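Local coordinates for protein aldehyde dehydrogenase (PDB 4O6R) that probably oxidises aldehydes to carboxylic acids with NAD+ or NADP+ as cofactor, and binds adenosine monophosphate, at residues 418-424 with 441-447. Numbering follows the deposited sequence.
Sequences LGSGLWT and MCWINCY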
loop_
_atom_site.group_PDB
_atom_site.type_symbol
_atom_site.label_atom_id
_atom_site.label_comp_id
_atom_site.label_asym_id
_atom_site.label_seq_id
_atom_site.Cartn_x
_atom_site.Cartn_y
_atom_site.Cartn_z
ATOM N N LEU A 418 19.961 -5.625 -16.416
ATOM C CA LEU A 418 19.919 -4.530 -15.476
ATOM C C LEU A 418 19.001 -3.438 -16.062
ATOM O O LEU A 418 17.801 -3.428 -15.754
ATOM C CB LEU A 418 21.342 -4.042 -15.160
ATOM C CG LEU A 418 21.469 -2.964 -14.096
ATOM C CD1 LEU A 418 20.833 -3.401 -12.797
ATOM C CD2 LEU A 418 22.940 -2.678 -13.864
ATOM N N GLY A 419 19.528 -2.564 -16.920
ATOM C CA GLY A 419 18.728 -1.552 -17.602
ATOM C C GLY A 419 18.616 -1.845 -19.086
ATOM O O GLY A 419 19.253 -2.754 -19.586
ATOM N N SER A 420 17.794 -1.069 -19.771
ATOM C CA SER A 420 17.478 -1.234 -21.165
ATOM C C SER A 420 16.675 -0.002 -21.592
ATOM O O SER A 420 16.176 0.751 -20.760
ATOM C CB SER A 420 16.592 -2.484 -21.393
ATOM O OG SER A 420 15.299 -2.235 -20.887
ATOM N N GLY A 421 16.577 0.229 -22.883
ATOM C CA GLY A 421 15.703 1.265 -23.362
ATOM C C GLY A 421 15.560 1.254 -24.854
ATOM O O GLY A 421 16.225 0.485 -25.560
ATOM N N LEU A 422 14.614 2.058 -25.323
ATOM C CA LEU A 422 14.300 2.074 -26.728
ATOM C C LEU A 422 13.743 3.411 -27.124
ATOM O O LEU A 422 13.187 4.149 -26.297
ATOM C CB LEU A 422 13.330 0.935 -27.074
ATOM C CG LEU A 422 12.028 1.062 -26.293
ATOM C CD1 LEU A 422 10.964 1.553 -27.223
ATOM C CD2 LEU A 422 11.603 -0.236 -25.665
ATOM N N TRP A 423 13.833 3.686 -28.413
ATOM C CA TRP A 423 13.341 4.939 -28.962
ATOM C C TRP A 423 12.401 4.631 -30.107
ATOM O O TRP A 423 12.799 4.035 -31.098
ATOM C CB TRP A 423 14.523 5.800 -29.447
ATOM C CG TRP A 423 15.495 6.043 -28.372
ATOM C CD1 TRP A 423 16.377 5.149 -27.827
ATOM C CD2 TRP A 423 15.697 7.275 -27.690
ATOM N NE1 TRP A 423 17.096 5.750 -26.833
ATOM C CE2 TRP A 423 16.707 7.060 -26.737
ATOM C CE3 TRP A 423 15.112 8.545 -27.792
ATOM C CZ2 TRP A 423 17.150 8.070 -25.875
ATOM C CZ3 TRP A 423 15.545 9.559 -26.924
ATOM C CH2 TRP A 423 16.554 9.311 -25.981
ATOM N N THR A 424 11.152 5.053 -29.966
ATOM C CA THR A 424 10.153 4.849 -30.984
ATOM C C THR A 424 9.041 5.809 -30.660
ATOM O O THR A 424 8.977 6.306 -29.531
ATOM C CB THR A 424 9.614 3.400 -30.934
ATOM O OG1 THR A 424 8.717 3.159 -32.020
ATOM C CG2 THR A 424 8.901 3.088 -29.589
ATOM N N MET A 441 14.758 -2.295 -15.453
ATOM C CA MET A 441 14.426 -0.933 -15.835
ATOM C C MET A 441 14.430 -0.799 -17.357
ATOM O O MET A 441 15.316 -1.334 -18.020
ATOM C CB MET A 441 15.448 0.020 -15.228
ATOM C CG MET A 441 15.537 -0.074 -13.712
ATOM S SD MET A 441 16.984 0.772 -13.076
ATOM C CE MET A 441 18.253 -0.420 -13.465
ATOM N N CYS A 442 13.441 -0.084 -17.885
ATOM C CA CYS A 442 13.349 0.163 -19.321
ATOM C C CYS A 442 12.967 1.622 -19.552
ATOM O O CYS A 442 11.941 2.080 -19.071
ATOM C CB CYS A 442 12.323 -0.758 -19.982
ATOM S SG CYS A 442 12.305 -0.567 -21.774
ATOM N N TRP A 443 13.807 2.339 -20.286
ATOM C CA TRP A 443 13.625 3.753 -20.570
ATOM C C TRP A 443 13.168 3.917 -21.996
ATOM O O TRP A 443 13.837 3.441 -22.930
ATOM C CB TRP A 443 14.958 4.526 -20.355
ATOM C CG TRP A 443 15.444 4.506 -18.936
ATOM C CD1 TRP A 443 14.877 5.162 -17.881
ATOM C CD2 TRP A 443 16.550 3.758 -18.389
ATOM N NE1 TRP A 443 15.568 4.885 -16.729
ATOM C CE2 TRP A 443 16.592 4.031 -17.006
ATOM C CE3 TRP A 443 17.519 2.916 -18.932
ATOM C CZ2 TRP A 443 17.554 3.479 -16.155
ATOM C CZ3 TRP A 443 18.466 2.359 -18.094
ATOM C CH2 TRP A 443 18.473 2.649 -16.715
ATOM N N ILE A 444 12.033 4.601 -22.176
ATOM C CA ILE A 444 11.463 4.827 -23.502
ATOM C C ILE A 444 11.615 6.299 -23.860
ATOM O O ILE A 444 11.100 7.167 -23.148
ATOM C CB ILE A 444 9.991 4.423 -23.588
ATOM C CG1 ILE A 444 9.845 2.959 -23.204
ATOM C CG2 ILE A 444 9.484 4.657 -25.004
ATOM C CD1 ILE A 444 8.438 2.554 -22.820
ATOM N N ASN A 445 12.313 6.551 -24.967
ATOM C CA ASN A 445 12.621 7.907 -25.431
ATOM C C ASN A 445 13.438 8.744 -24.438
ATOM O O ASN A 445 13.340 9.987 -24.388
ATOM C CB ASN A 445 11.337 8.607 -25.913
ATOM C CG ASN A 445 10.817 8.013 -27.225
ATOM O OD1 ASN A 445 11.556 7.369 -27.974
ATOM N ND2 ASN A 445 9.532 8.205 -27.494
ATOM N N CYS A 446 14.265 8.040 -23.667
ATOM C CA CYS A 446 15.156 8.628 -22.665
ATOM C C CYS A 446 16.095 7.496 -22.278
ATOM O O CYS A 446 15.970 6.380 -22.778
ATOM C CB CYS A 446 14.385 9.177 -21.463
ATOM S SG CYS A 446 13.353 7.980 -20.551
ATOM N N TYR A 447 17.070 7.787 -21.443
ATOM C CA TYR A 447 17.962 6.744 -20.933
ATOM C C TYR A 447 18.575 7.183 -19.617
ATOM O O TYR A 447 18.812 8.360 -19.393
ATOM C CB TYR A 447 19.057 6.380 -21.939
ATOM C CG TYR A 447 19.373 4.894 -21.989
ATOM C CD1 TYR A 447 18.653 4.035 -22.811
ATOM C CD2 TYR A 447 20.404 4.358 -21.238
ATOM C CE1 TYR A 447 18.946 2.668 -22.873
ATOM C CE2 TYR A 447 20.717 3.003 -21.290
ATOM C CZ TYR A 447 19.985 2.156 -22.094
ATOM O OH TYR A 447 20.329 0.836 -22.151
#
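Asn445 grips Thr424 with both ends of its side-chain amide. Its ND2 donates to Thr424 O (2.8 Å), and its OD1 accepts from Thr424 N (3.1 Å). The backbone N of Asn445 adds a nearly straight bond to Leu422 O (2.9 Å, 171° at the hydrogen). Three bonds therefore fix this residue just where strand 441-444 ends. CG stands anti to the carbonyl carbon (chi1 -71°), which carries the amide across to Thr424. Trp423 lies over the turn that follows. Asn445 CA sits over one face of its six-membered ring, 3.8 Å from the centroid, in a CH-pi contact. Cys446 N meets the same face toward the rim. The indole NE1 bonds to Asn262 on the neighbouring strand, and the ring also touches helix 270-282. Further back, strands 421-423 and 441-444 pair in parallel. Trp443 N donates to Ser420 O (2.9 Å), and Ser420 OG donates to Met441 O (3.0 Å). Leu422 CD1 packs beside Ile444 CG2 (4.1 Å), on the face covered by helix 427-436. Strand, helix and strand form a beta-alpha-beta unit. Strand 441-444 is outermost in this chain's seven-stranded sheet. A second subunit continues that sheet, and its Asn485 bonds to Asn445 O. The amide's paired donor and acceptor hold its plane and rotation against Thr424, extending the strand pairing, while the indole packs on the backbone of Asn445 and Cys446.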